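PDB 3G0O: 3-hydroxyisobutyrate dehydrogenase from Salmonella typhimurium, which probably oxidises L-threonate to 2-dehydro-L-erythronate with NAD(+), or less readily NADP(+), as hydride acceptor. Local coordinates for residues 8-13 with 31-36; 60-65 with 90-95; 94-99 with 119-124; 146-151 with 165-170; 234-239 with 282-287. One frame throughout, in Å; residues are numbered along the deposited sequence.

Four of the five contacts build the N-terminal nucleotide-binding domain, and the fifth lies in the helical C-terminal domain, the two-domain plan of this dehydrogenase family. Interactions 1, 3 and 4 reach the same sheet, and each closes one of its beta-alpha-beta units. Interaction 2 joins two loops that lead into the neighbouring strands 67-70 and 97-100; its centre is about 11 Å from that of interaction 1 and about 10 Å from that of interaction 3, and it touches both. Interaction 4 packs against interaction 3 through helix 148-161. Interaction 5 comes last along the chain, its centre 30 Å or more from the others, on the helical side near a bound tartrate.

Interaction 1: 8-13 with 31-36; sequences FHVGIV and LSTWGA
Phe8 starts the pairing with Leu31: the two side chains run side by side, Phe8 CB 4.0 Å from Leu31 CD2, while Phe8 O accepts the N-H of Ser32. At His9 the side chain takes over. Ser32 CB sits over one face of the imidazole, a CH-pi contact 3.4 Å from the ring centroid, and at the ring's edge ND1 accepts an almost straight bond from Trp34 NE1 (3.0 Å, 177° at the hydrogen). That bond lies in the plane of both rings, although the planes themselves are turned 35° apart, so the imidazole is held by a face and an edge at once. The indole reaches back along the sheet because Trp34 CG lies beside its own backbone N (chi1 -58°). Val10, on the other face with Thr33, bonds through N to Ser32 O and through O to Trp34 N; its CG1 meets Leu31 CB at 4.1 Å. These parallel strands belong to the first beta-alpha-beta unit of the Rossmann-type domain, and helix 17-28 covers the face of Val10, Ile12 and Thr33. Gly11 CA makes a CA-H...O contact with Trp34 O. Ile12 N then bonds to the same oxygen at 2.8 Å, and Ile12 O receives Ala36 N. Val13 CG1 finally approaches Ala36 CB at 4.3 Å.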
# COMPACT_ATOMS: atom_id res chain seq x y z
N PHE A 8 -24.88 -9.57 -28.84
CA PHE A 8 -24.93 -8.59 -27.75
C PHE A 8 -24.11 -7.37 -28.14
O PHE A 8 -22.92 -7.48 -28.41
CB PHE A 8 -24.35 -9.19 -26.47
CG PHE A 8 -24.56 -8.33 -25.25
CD1 PHE A 8 -25.68 -8.50 -24.45
CD2 PHE A 8 -23.63 -7.35 -24.91
CE1 PHE A 8 -25.88 -7.70 -23.32
CE2 PHE A 8 -23.82 -6.54 -23.79
CZ PHE A 8 -24.95 -6.72 -22.99
N HIS A 9 -24.76 -6.21 -28.16
CA HIS A 9 -24.08 -4.97 -28.51
C HIS A 9 -23.82 -4.14 -27.26
O HIS A 9 -24.73 -3.88 -26.48
CB HIS A 9 -24.92 -4.16 -29.49
CG HIS A 9 -24.95 -4.74 -30.87
ND1 HIS A 9 -24.26 -4.17 -31.93
CD2 HIS A 9 -25.54 -5.85 -31.36
CE1 HIS A 9 -24.43 -4.92 -33.00
NE2 HIS A 9 -25.20 -5.94 -32.69
N VAL A 10 -22.57 -3.74 -27.08
CA VAL A 10 -22.18 -2.94 -25.94
C VAL A 10 -21.44 -1.70 -26.42
O VAL A 10 -20.57 -1.79 -27.29
CB VAL A 10 -21.28 -3.73 -24.97
CG1 VAL A 10 -20.05 -4.24 -25.71
CG2 VAL A 10 -20.87 -2.86 -23.79
N GLY A 11 -21.79 -0.55 -25.86
CA GLY A 11 -21.12 0.68 -26.22
C GLY A 11 -20.29 1.20 -25.05
O GLY A 11 -20.80 1.28 -23.93
N ILE A 12 -19.03 1.53 -25.31
CA ILE A 12 -18.14 2.05 -24.27
C ILE A 12 -17.94 3.54 -24.51
O ILE A 12 -17.40 3.93 -25.54
CB ILE A 12 -16.75 1.37 -24.31
CG1 ILE A 12 -16.90 -0.15 -24.27
CG2 ILE A 12 -15.91 1.87 -23.13
CD1 ILE A 12 -17.60 -0.67 -23.03
N VAL A 13 -18.39 4.36 -23.56
CA VAL A 13 -18.25 5.81 -23.67
C VAL A 13 -17.13 6.26 -22.73
O VAL A 13 -17.23 6.11 -21.51
CB VAL A 13 -19.56 6.52 -23.29
CG1 VAL A 13 -19.43 8.02 -23.54
CG2 VAL A 13 -20.71 5.95 -24.09
N LEU A 31 -18.20 -9.70 -28.11
CA LEU A 31 -19.39 -8.86 -28.09
C LEU A 31 -19.27 -7.81 -29.19
O LEU A 31 -18.17 -7.39 -29.53
CB LEU A 31 -19.52 -8.14 -26.73
CG LEU A 31 -19.46 -8.99 -25.46
CD1 LEU A 31 -19.52 -8.08 -24.24
CD2 LEU A 31 -20.60 -10.00 -25.44
N SER A 32 -20.40 -7.42 -29.78
CA SER A 32 -20.38 -6.38 -30.81
C SER A 32 -20.07 -5.11 -30.04
O SER A 32 -20.91 -4.61 -29.29
CB SER A 32 -21.74 -6.28 -31.50
OG SER A 32 -21.96 -7.41 -32.34
N THR A 33 -18.87 -4.58 -30.25
CA THR A 33 -18.42 -3.40 -29.52
C THR A 33 -18.39 -2.07 -30.26
O THR A 33 -17.88 -1.96 -31.38
CB THR A 33 -17.01 -3.68 -28.94
OG1 THR A 33 -17.04 -4.91 -28.20
CG2 THR A 33 -16.55 -2.54 -28.03
N TRP A 34 -18.93 -1.04 -29.61
CA TRP A 34 -18.97 0.31 -30.15
C TRP A 34 -18.23 1.20 -29.14
O TRP A 34 -18.24 0.92 -27.94
CB TRP A 34 -20.40 0.82 -30.27
CG TRP A 34 -21.30 -0.03 -31.13
CD1 TRP A 34 -21.88 -1.21 -30.79
CD2 TRP A 34 -21.72 0.26 -32.47
NE1 TRP A 34 -22.64 -1.69 -31.84
CE2 TRP A 34 -22.56 -0.80 -32.88
CE3 TRP A 34 -21.46 1.31 -33.36
CZ2 TRP A 34 -23.15 -0.84 -34.15
CZ3 TRP A 34 -22.05 1.27 -34.63
CH2 TRP A 34 -22.88 0.20 -35.01
N GLY A 35 -17.59 2.25 -29.64
CA GLY A 35 -16.86 3.16 -28.76
C GLY A 35 -17.16 4.62 -29.04
O GLY A 35 -17.49 5.00 -30.16
N ALA A 36 -17.05 5.45 -28.01
CA ALA A 36 -17.30 6.88 -28.16
C ALA A 36 -16.30 7.67 -27.33
O ALA A 36 -16.20 7.47 -26.12
CB ALA A 36 -18.71 7.22 -27.73

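Interaction 2: 60-65 with 90-95; sequences EFAGVV and HLMKPG
Selenomethionine Met92 lays its CG against the carbonyl oxygen of Ala62, 3.6 Å away, and then bends at chi3 (73°), which carries its terminal CE to within 4.2 Å of Val65 CG2. The two side chains meet at a slant, and Ala62 CB adds loose contacts with Leu91 CB and Met92 CG. At the backbone, Gly63 CA comes up to Leu91 O at 3.3 Å in a CA-H...O contact. Both segments are loops of the Rossmann-type domain, one leading into strand 67-70 and the other into strand 97-100, two neighbouring parallel strands of the sheet. A single water ties the loops together: it donates to Ala62 O at 2.7 Å and to Val65 O at 2.8 Å, and accepts from Lys93 N at 3.1 Å. Three backbone groups are thus satisfied by one molecule. Lys93 spans the junction with its side chain. Its CG stands between the backbone N and the carbonyl carbon (chi1 56°), and the chain is extended from there, bringing CE to 3.3 Å from Val65 O and NZ to a weak 3.4 Å bond with Val64 O. The stronger partner of the ammonium group is Asp66, the residue that follows Val65, with which it forms a salt bridge.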
# COMPACT_ATOMS: atom_id res chain seq x y z
N GLU A 60 -24.82 7.88 -32.34
CA GLU A 60 -24.91 7.05 -33.54
C GLU A 60 -25.32 5.59 -33.25
O GLU A 60 -25.94 4.95 -34.09
CB GLU A 60 -23.57 7.04 -34.29
CG GLU A 60 -22.68 8.28 -34.08
CD GLU A 60 -23.09 9.49 -34.90
OE1 GLU A 60 -24.29 9.83 -34.92
OE2 GLU A 60 -22.20 10.12 -35.52
N PHE A 61 -24.97 5.08 -32.07
CA PHE A 61 -25.29 3.69 -31.75
C PHE A 61 -26.10 3.43 -30.48
O PHE A 61 -26.49 2.30 -30.22
CB PHE A 61 -23.99 2.87 -31.71
CG PHE A 61 -22.97 3.38 -30.73
CD1 PHE A 61 -23.14 3.18 -29.36
CD2 PHE A 61 -21.85 4.08 -31.17
CE1 PHE A 61 -22.21 3.66 -28.44
CE2 PHE A 61 -20.91 4.57 -30.26
CZ PHE A 61 -21.09 4.36 -28.89
N ALA A 62 -26.35 4.48 -29.70
CA ALA A 62 -27.10 4.32 -28.45
C ALA A 62 -28.44 3.62 -28.65
O ALA A 62 -28.92 2.91 -27.77
CB ALA A 62 -27.33 5.69 -27.81
N GLY A 63 -29.04 3.80 -29.83
CA GLY A 63 -30.31 3.18 -30.11
C GLY A 63 -30.30 1.68 -30.36
O GLY A 63 -31.36 1.07 -30.46
N VAL A 64 -29.12 1.08 -30.46
CA VAL A 64 -29.06 -0.36 -30.72
C VAL A 64 -28.31 -1.18 -29.68
O VAL A 64 -28.41 -2.41 -29.67
CB VAL A 64 -28.40 -0.66 -32.09
CG1 VAL A 64 -29.14 0.08 -33.19
CG2 VAL A 64 -26.93 -0.29 -32.07
N VAL A 65 -27.57 -0.51 -28.80
CA VAL A 65 -26.81 -1.24 -27.79
C VAL A 65 -27.69 -1.87 -26.72
O VAL A 65 -28.73 -1.33 -26.34
CB VAL A 65 -25.77 -0.34 -27.10
CG1 VAL A 65 -24.72 0.11 -28.10
CG2 VAL A 65 -26.45 0.86 -26.45
N HIS A 90 -32.48 8.88 -23.82
CA HIS A 90 -33.77 8.82 -24.50
C HIS A 90 -33.78 8.05 -25.82
O HIS A 90 -34.84 7.79 -26.38
CB HIS A 90 -34.30 10.24 -24.75
CG HIS A 90 -33.49 11.02 -25.74
ND1 HIS A 90 -33.95 11.30 -27.01
CD2 HIS A 90 -32.25 11.54 -25.66
CE1 HIS A 90 -33.02 11.97 -27.67
NE2 HIS A 90 -31.97 12.13 -26.88
N LEU A 91 -32.60 7.68 -26.32
CA LEU A 91 -32.52 6.95 -27.58
C LEU A 91 -32.40 5.45 -27.33
O LEU A 91 -32.60 4.65 -28.23
CB LEU A 91 -31.30 7.41 -28.37
CG LEU A 91 -31.26 8.89 -28.73
CD1 LEU A 91 -29.94 9.17 -29.44
CD2 LEU A 91 -32.44 9.25 -29.62
N MSE A 92 -32.05 5.10 -26.10
CA MSE A 92 -31.87 3.71 -25.71
C MSE A 92 -33.17 2.91 -25.66
O MSE A 92 -34.20 3.41 -25.22
CB MSE A 92 -31.13 3.65 -24.37
CG MSE A 92 -29.71 4.16 -24.50
SE MSE A 92 -28.62 4.01 -22.93
CE MSE A 92 -28.32 2.12 -22.92
N LYS A 93 -33.10 1.67 -26.11
CA LYS A 93 -34.28 0.82 -26.14
C LYS A 93 -34.64 0.27 -24.77
O LYS A 93 -33.77 0.00 -23.94
CB LYS A 93 -34.08 -0.33 -27.13
CG LYS A 93 -32.84 -1.17 -26.86
CD LYS A 93 -32.63 -2.25 -27.92
CE LYS A 93 -31.23 -2.81 -27.82
NZ LYS A 93 -31.09 -4.10 -28.57
N PRO A 94 -35.94 0.10 -24.51
CA PRO A 94 -36.42 -0.43 -23.23
C PRO A 94 -35.70 -1.72 -22.82
O PRO A 94 -35.46 -2.60 -23.65
CB PRO A 94 -37.90 -0.66 -23.48
CG PRO A 94 -38.24 0.43 -24.45
CD PRO A 94 -37.08 0.37 -25.41
N GLY A 95 -35.36 -1.82 -21.54
CA GLY A 95 -34.68 -3.01 -21.06
C GLY A 95 -33.17 -2.97 -21.15
O GLY A 95 -32.50 -3.80 -20.54
O HOH W 1 -30.36 0.73 -27.21

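Interaction 3: 94-99 with 119-124; sequences PGSAVM and LNLNML
Four backbone hydrogen bonds join the segments. Gly95 N meets Asn120 O at 2.9 Å in an almost linear bond (177° at the hydrogen), so pairing begins ahead of the regular strands. Asn122 N then bonds to Ser96 O, Val98 N to Asn122 O at 2.6 Å, and Leu124 N to Val98 O. Two CA-H...O contacts fill in between them: Ala97 CA approaches Asn122 O, and Met123 CA lies 3.2 Å from Val98 O. Apolar packing falls on both faces. On the face of Val98 and Met123, two buried residues, the CB of the first lies 4.3 Å from the CG of the second. Selenomethionine Met123 then turns its end away toward helix 106-117, with bends at chi2 and chi3. On the face of Ala97, Asn122, selenomethionine Met99 and Leu124, the apolar pair is Met99 CG with Leu124 CD2 at 4.4 Å. Ala97 CB and Asn122 CB approach to 4.1 Å on the same face, and helix 148-161 packs on Ala97, Asn122 and Leu124. Among the polar side chains, Ser96 OG is hydrogen-bonded to Lys93 O, just outside the segment. Asn120, with positive phi, closes helix 106-117 as the C-prime residue of a Schellman motif. Strand, helix, Schellman turn and parallel strand together make a right-handed beta-alpha-beta crossover, the repeating element of the Rossmann-type fold.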
# COMPACT_ATOMS: atom_id res chain seq x y z
N PRO A 94 -35.94 0.10 -24.51
CA PRO A 94 -36.42 -0.43 -23.23
C PRO A 94 -35.70 -1.72 -22.82
O PRO A 94 -35.46 -2.60 -23.65
CB PRO A 94 -37.90 -0.66 -23.48
CG PRO A 94 -38.24 0.43 -24.45
CD PRO A 94 -37.08 0.37 -25.41
N GLY A 95 -35.36 -1.82 -21.54
CA GLY A 95 -34.68 -3.01 -21.06
C GLY A 95 -33.17 -2.97 -21.15
O GLY A 95 -32.50 -3.80 -20.54
N SER A 96 -32.62 -2.02 -21.90
CA SER A 96 -31.16 -1.91 -22.03
C SER A 96 -30.58 -1.42 -20.70
O SER A 96 -31.30 -0.84 -19.89
CB SER A 96 -30.79 -0.96 -23.18
OG SER A 96 -31.32 0.34 -22.99
N ALA A 97 -29.29 -1.64 -20.49
CA ALA A 97 -28.67 -1.23 -19.23
C ALA A 97 -27.55 -0.21 -19.38
O ALA A 97 -26.85 -0.17 -20.39
CB ALA A 97 -28.14 -2.45 -18.50
N VAL A 98 -27.40 0.63 -18.36
CA VAL A 98 -26.34 1.63 -18.36
C VAL A 98 -25.46 1.34 -17.15
O VAL A 98 -25.94 1.34 -16.02
CB VAL A 98 -26.88 3.06 -18.24
CG1 VAL A 98 -25.71 4.03 -18.16
CG2 VAL A 98 -27.76 3.39 -19.42
N MSE A 99 -24.19 1.07 -17.40
CA MSE A 99 -23.24 0.79 -16.34
C MSE A 99 -22.41 2.06 -16.14
O MSE A 99 -21.56 2.38 -16.98
CB MSE A 99 -22.35 -0.38 -16.74
CG MSE A 99 -21.39 -0.84 -15.66
SE MSE A 99 -20.30 -2.33 -16.25
CE MSE A 99 -18.63 -1.88 -15.36
N LEU A 119 -37.18 5.82 -17.83
CA LEU A 119 -37.11 5.55 -19.26
C LEU A 119 -37.08 4.05 -19.50
O LEU A 119 -36.72 3.60 -20.59
CB LEU A 119 -35.86 6.19 -19.86
CG LEU A 119 -35.70 7.69 -19.68
CD1 LEU A 119 -34.35 8.11 -20.25
CD2 LEU A 119 -36.83 8.44 -20.38
N ASN A 120 -37.45 3.28 -18.49
CA ASN A 120 -37.44 1.83 -18.58
C ASN A 120 -36.06 1.28 -18.90
O ASN A 120 -35.92 0.30 -19.63
CB ASN A 120 -38.43 1.36 -19.65
CG ASN A 120 -39.72 0.82 -19.04
OD1 ASN A 120 -40.59 0.34 -19.76
ND2 ASN A 120 -39.84 0.92 -17.72
N LEU A 121 -35.04 1.92 -18.33
CA LEU A 121 -33.66 1.51 -18.51
C LEU A 121 -33.11 1.05 -17.16
O LEU A 121 -33.54 1.53 -16.11
CB LEU A 121 -32.82 2.68 -19.04
CG LEU A 121 -33.31 3.31 -20.35
CD1 LEU A 121 -32.48 4.53 -20.69
CD2 LEU A 121 -33.25 2.27 -21.47
N ASN A 122 -32.17 0.11 -17.19
CA ASN A 122 -31.56 -0.40 -15.96
C ASN A 122 -30.20 0.27 -15.76
O ASN A 122 -29.43 0.40 -16.71
CB ASN A 122 -31.36 -1.91 -16.05
CG ASN A 122 -32.64 -2.65 -16.34
OD1 ASN A 122 -32.82 -3.20 -17.43
ND2 ASN A 122 -33.54 -2.68 -15.36
N MSE A 123 -29.92 0.70 -14.54
CA MSE A 123 -28.62 1.31 -14.29
C MSE A 123 -27.88 0.57 -13.20
O MSE A 123 -28.48 0.13 -12.21
CB MSE A 123 -28.76 2.77 -13.87
CG MSE A 123 -27.43 3.50 -13.95
SE MSE A 123 -27.20 4.91 -12.67
CE MSE A 123 -26.73 3.83 -11.16
N LEU A 124 -26.57 0.42 -13.38
CA LEU A 124 -25.74 -0.24 -12.39
C LEU A 124 -24.74 0.77 -11.86
O LEU A 124 -23.96 1.35 -12.63
CB LEU A 124 -24.99 -1.43 -13.00
CG LEU A 124 -24.33 -2.37 -11.99
CD1 LEU A 124 -25.41 -3.06 -11.17
CD2 LEU A 124 -23.47 -3.42 -12.70

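Interaction 4: 146-151 with 165-170; sequences GSEAAF and VYRISD
The backbones meet where Gly146 N donates to Ser169 O (3.2 Å), the donor standing 40° out of the carbonyl plane, and where Asp170 CA comes to 3.2 Å from Gly146 O in a CA-H...O contact. The contact closes the beta-alpha-beta unit made of strand 140-145, helix 148-161 and strand 162-169, at the edge of the Rossmann-type sheet. Ser147 is the N-cap of the helix, its OG accepting from Ala150 N, and this sets the first turn from which Glu148 and Phe151 reach the strand. Arg167 answers both. Its guanidinium lies flat on one face of the Phe151 ring, the centres 3.9 Å apart and the planes at 22°, a cation-pi stack. NE stands over the middle of the ring, while CD adds a CH-pi contact on that same face. A bend at chi3 (62°) lets the aliphatic part and the charged end both follow the aromatic surface, the two side chains sliding past each other in opposite directions. Leu124 of strand 122-129 also packs against Phe151. At the guanidinium's edge, NH2 forms a salt bridge with Glu148 OE1 at 3.1 Å; the carboxylate oxygen is met from above its own plane. Face and edge of the cation are therefore engaged by residues one helical turn apart, which fixes its rotation and probably favours the charged form of Glu148. A water extends the grip: it accepts from Arg167 NH2 at 3.0 Å and donates to Gly146 O at 2.9 Å.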
# COMPACT_ATOMS: atom_id res chain seq x y z
N GLY A 146 -27.14 -2.33 -7.41
CA GLY A 146 -28.24 -2.09 -8.33
C GLY A 146 -29.16 -3.29 -8.40
O GLY A 146 -28.89 -4.32 -7.79
N SER A 147 -30.23 -3.15 -9.17
CA SER A 147 -31.24 -4.20 -9.33
C SER A 147 -30.75 -5.48 -9.99
O SER A 147 -29.71 -5.52 -10.64
CB SER A 147 -32.42 -3.66 -10.13
OG SER A 147 -32.04 -3.44 -11.47
N GLU A 148 -31.54 -6.54 -9.81
CA GLU A 148 -31.23 -7.83 -10.39
C GLU A 148 -31.31 -7.70 -11.91
O GLU A 148 -30.56 -8.35 -12.64
CB GLU A 148 -32.24 -8.88 -9.91
CG GLU A 148 -31.98 -10.28 -10.42
CD GLU A 148 -30.59 -10.77 -10.07
OE1 GLU A 148 -30.24 -10.77 -8.87
OE2 GLU A 148 -29.84 -11.16 -11.00
N ALA A 149 -32.21 -6.84 -12.36
CA ALA A 149 -32.39 -6.61 -13.79
C ALA A 149 -31.12 -6.01 -14.38
O ALA A 149 -30.71 -6.37 -15.48
CB ALA A 149 -33.57 -5.69 -14.02
N ALA A 150 -30.50 -5.08 -13.66
CA ALA A 150 -29.27 -4.44 -14.15
C ALA A 150 -28.11 -5.44 -14.16
O ALA A 150 -27.38 -5.53 -15.14
CB ALA A 150 -28.92 -3.23 -13.28
N PHE A 151 -27.94 -6.17 -13.06
CA PHE A 151 -26.87 -7.15 -12.97
C PHE A 151 -27.00 -8.23 -14.04
O PHE A 151 -26.01 -8.62 -14.66
CB PHE A 151 -26.88 -7.82 -11.58
CG PHE A 151 -26.10 -7.06 -10.54
CD1 PHE A 151 -24.71 -6.99 -10.61
CD2 PHE A 151 -26.75 -6.40 -9.51
CE1 PHE A 151 -23.98 -6.27 -9.66
CE2 PHE A 151 -26.03 -5.68 -8.55
CZ PHE A 151 -24.64 -5.61 -8.63
N VAL A 165 -16.07 -8.94 -9.18
CA VAL A 165 -17.24 -8.09 -9.06
C VAL A 165 -17.84 -8.25 -7.68
O VAL A 165 -18.19 -9.36 -7.27
CB VAL A 165 -18.31 -8.46 -10.11
CG1 VAL A 165 -19.54 -7.58 -9.94
CG2 VAL A 165 -17.73 -8.30 -11.51
N TYR A 166 -17.93 -7.15 -6.95
CA TYR A 166 -18.49 -7.15 -5.61
C TYR A 166 -19.86 -6.48 -5.63
O TYR A 166 -19.96 -5.28 -5.90
CB TYR A 166 -17.54 -6.42 -4.65
CG TYR A 166 -16.19 -7.08 -4.55
CD1 TYR A 166 -16.00 -8.22 -3.76
CD2 TYR A 166 -15.11 -6.63 -5.30
CE1 TYR A 166 -14.78 -8.88 -3.73
CE2 TYR A 166 -13.88 -7.29 -5.28
CZ TYR A 166 -13.73 -8.41 -4.50
OH TYR A 166 -12.53 -9.08 -4.50
N ARG A 167 -20.90 -7.25 -5.36
CA ARG A 167 -22.26 -6.73 -5.33
C ARG A 167 -22.49 -6.22 -3.92
O ARG A 167 -22.74 -6.99 -2.99
CB ARG A 167 -23.27 -7.84 -5.68
CG ARG A 167 -23.05 -8.42 -7.07
CD ARG A 167 -24.00 -9.57 -7.40
NE ARG A 167 -25.40 -9.16 -7.42
CZ ARG A 167 -26.35 -9.78 -8.12
NH1 ARG A 167 -26.04 -10.84 -8.87
NH2 ARG A 167 -27.61 -9.36 -8.08
N ILE A 168 -22.39 -4.90 -3.77
CA ILE A 168 -22.53 -4.23 -2.49
C ILE A 168 -23.97 -4.22 -1.98
O ILE A 168 -24.23 -4.54 -0.82
CB ILE A 168 -22.01 -2.78 -2.57
CG1 ILE A 168 -20.65 -2.76 -3.27
CG2 ILE A 168 -21.91 -2.18 -1.18
CD1 ILE A 168 -19.59 -3.62 -2.62
N SER A 169 -24.90 -3.83 -2.84
CA SER A 169 -26.32 -3.80 -2.46
C SER A 169 -27.17 -3.97 -3.71
O SER A 169 -26.65 -4.08 -4.82
CB SER A 169 -26.68 -2.49 -1.77
OG SER A 169 -26.79 -1.42 -2.69
N ASP A 170 -28.48 -3.99 -3.51
CA ASP A 170 -29.41 -4.15 -4.62
C ASP A 170 -29.95 -2.80 -5.08
O ASP A 170 -30.87 -2.74 -5.89
CB ASP A 170 -30.57 -5.06 -4.19
CG ASP A 170 -31.45 -4.42 -3.13
OD1 ASP A 170 -30.93 -3.70 -2.26
OD2 ASP A 170 -32.68 -4.65 -3.18
O HOH W 2 -29.07 -7.04 -6.87
O HOH W 3 -27.61 -12.13 -10.95

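Interaction 5: 234-239 with 282-287; sequences GDYTPR and GKEDDS
The carboxylate of Asp285 meets the backbone of Arg239: Arg239 N donates to Asp285 OD1 at 3.1 Å, on the anti lone pair of that oxygen, and Asp285 N donates to Tyr236 O at 3.0 Å. The two bonds clasp the loops, which run at about 102° to each other. Pro238 packs on the facing loop, its CB 3.2 Å from Lys283 O. Tyr236 extends the contact, its CB 3.7 Å from Glu284 OE1, with Ser287 OG lying obliquely to its ring, 3.5 Å from Tyr236 CD1. Asp285 reaches Arg239 because its CG is anti to the backbone N (chi1 -169°). Its other oxygen, OD2, accepts from Ser287 OG and Ser287 N, the latter closing an Asx turn, and is also hydrogen-bonded to His230 of helix 222-232. On the facing loop Asp235 does similar work: OD1 takes Thr237 OG1 and Thr237 N, a second Asx turn, while OD2 forms a salt bridge with Arg239 NH2. Arg239 NH1 bonds to the carbonyl oxygens of Asp235 and Thr237, which folds the arginine back over its own loop. Further out, Glu284 OE1 is paired with Lys291, which also makes a cation-pi contact with Tyr236. Within the helical C-terminal domain, the contact joins the loop between helices 222-232 and 242-258 to the loop after helix 264-281. Arg239 NH1 is 4.4 Å from Asp285 OD1, too far for a salt bridge, yet its charge would probably help keep the buried carboxylate ionised.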
# COMPACT_ATOMS: atom_id res chain seq x y z
N GLY A 234 11.40 10.80 -13.27
CA GLY A 234 11.23 12.22 -13.49
C GLY A 234 10.25 12.56 -14.60
O GLY A 234 10.38 13.59 -15.26
N ASP A 235 9.28 11.68 -14.82
CA ASP A 235 8.28 11.89 -15.86
C ASP A 235 6.91 12.18 -15.26
O ASP A 235 6.19 11.27 -14.84
CB ASP A 235 8.23 10.66 -16.77
CG ASP A 235 7.13 10.75 -17.80
OD1 ASP A 235 6.76 11.88 -18.19
OD2 ASP A 235 6.64 9.68 -18.23
N TYR A 236 6.55 13.46 -15.21
CA TYR A 236 5.27 13.86 -14.65
C TYR A 236 4.17 14.02 -15.69
O TYR A 236 3.18 14.73 -15.47
CB TYR A 236 5.45 15.14 -13.83
CG TYR A 236 6.33 14.91 -12.62
CD1 TYR A 236 5.84 14.23 -11.50
CD2 TYR A 236 7.68 15.26 -12.64
CE1 TYR A 236 6.67 13.91 -10.43
CE2 TYR A 236 8.52 14.94 -11.58
CZ TYR A 236 8.01 14.26 -10.48
OH TYR A 236 8.85 13.90 -9.45
N THR A 237 4.35 13.35 -16.83
CA THR A 237 3.35 13.37 -17.89
C THR A 237 2.11 12.78 -17.20
O THR A 237 2.19 11.74 -16.57
CB THR A 237 3.76 12.46 -19.06
OG1 THR A 237 4.94 12.99 -19.68
CG2 THR A 237 2.65 12.38 -20.09
N PRO A 238 0.96 13.45 -17.32
CA PRO A 238 -0.27 12.97 -16.69
C PRO A 238 -0.89 11.66 -17.18
O PRO A 238 -1.26 11.54 -18.35
CB PRO A 238 -1.23 14.15 -16.86
CG PRO A 238 -0.80 14.72 -18.19
CD PRO A 238 0.71 14.70 -18.06
N ARG A 239 -0.99 10.69 -16.28
CA ARG A 239 -1.65 9.43 -16.58
C ARG A 239 -3.00 9.68 -15.94
O ARG A 239 -4.05 9.47 -16.54
CB ARG A 239 -0.97 8.24 -15.89
CG ARG A 239 0.27 7.70 -16.59
CD ARG A 239 1.46 8.62 -16.46
NE ARG A 239 2.70 7.94 -16.84
CZ ARG A 239 3.92 8.46 -16.68
NH1 ARG A 239 4.06 9.67 -16.16
NH2 ARG A 239 4.99 7.76 -17.03
N GLY A 282 -1.71 21.16 -11.26
CA GLY A 282 -3.01 20.51 -11.35
C GLY A 282 -3.23 19.51 -12.48
O GLY A 282 -3.91 18.50 -12.28
N LYS A 283 -2.68 19.80 -13.65
CA LYS A 283 -2.85 18.93 -14.81
C LYS A 283 -1.72 17.94 -15.02
O LYS A 283 -1.73 17.16 -15.97
CB LYS A 283 -3.05 19.80 -16.05
CG LYS A 283 -4.25 20.72 -15.89
CD LYS A 283 -4.25 21.87 -16.86
CE LYS A 283 -4.58 21.43 -18.27
NZ LYS A 283 -4.89 22.62 -19.13
N GLU A 284 -0.74 17.98 -14.13
CA GLU A 284 0.39 17.06 -14.20
C GLU A 284 -0.01 15.75 -13.52
O GLU A 284 -1.04 15.68 -12.86
CB GLU A 284 1.61 17.66 -13.50
CG GLU A 284 2.30 18.76 -14.30
CD GLU A 284 3.57 19.25 -13.63
OE1 GLU A 284 4.16 18.50 -12.83
OE2 GLU A 284 3.99 20.40 -13.92
N ASP A 285 0.80 14.71 -13.70
CA ASP A 285 0.52 13.42 -13.09
C ASP A 285 0.31 13.63 -11.59
O ASP A 285 0.97 14.48 -10.99
CB ASP A 285 1.71 12.48 -13.31
CG ASP A 285 1.39 11.05 -12.94
OD1 ASP A 285 0.51 10.45 -13.60
OD2 ASP A 285 2.01 10.53 -11.99
N ASP A 286 -0.60 12.87 -10.97
CA ASP A 286 -0.84 13.07 -9.55
C ASP A 286 0.40 12.86 -8.68
O ASP A 286 0.47 13.35 -7.55
CB ASP A 286 -2.02 12.21 -9.03
CG ASP A 286 -1.95 10.76 -9.48
OD1 ASP A 286 -0.84 10.20 -9.55
OD2 ASP A 286 -3.03 10.19 -9.75
N SER A 287 1.41 12.16 -9.21
CA SER A 287 2.62 11.95 -8.44
C SER A 287 3.33 13.30 -8.25
O SER A 287 4.21 13.42 -7.40
CB SER A 287 3.56 10.95 -9.13
OG SER A 287 3.99 11.42 -10.40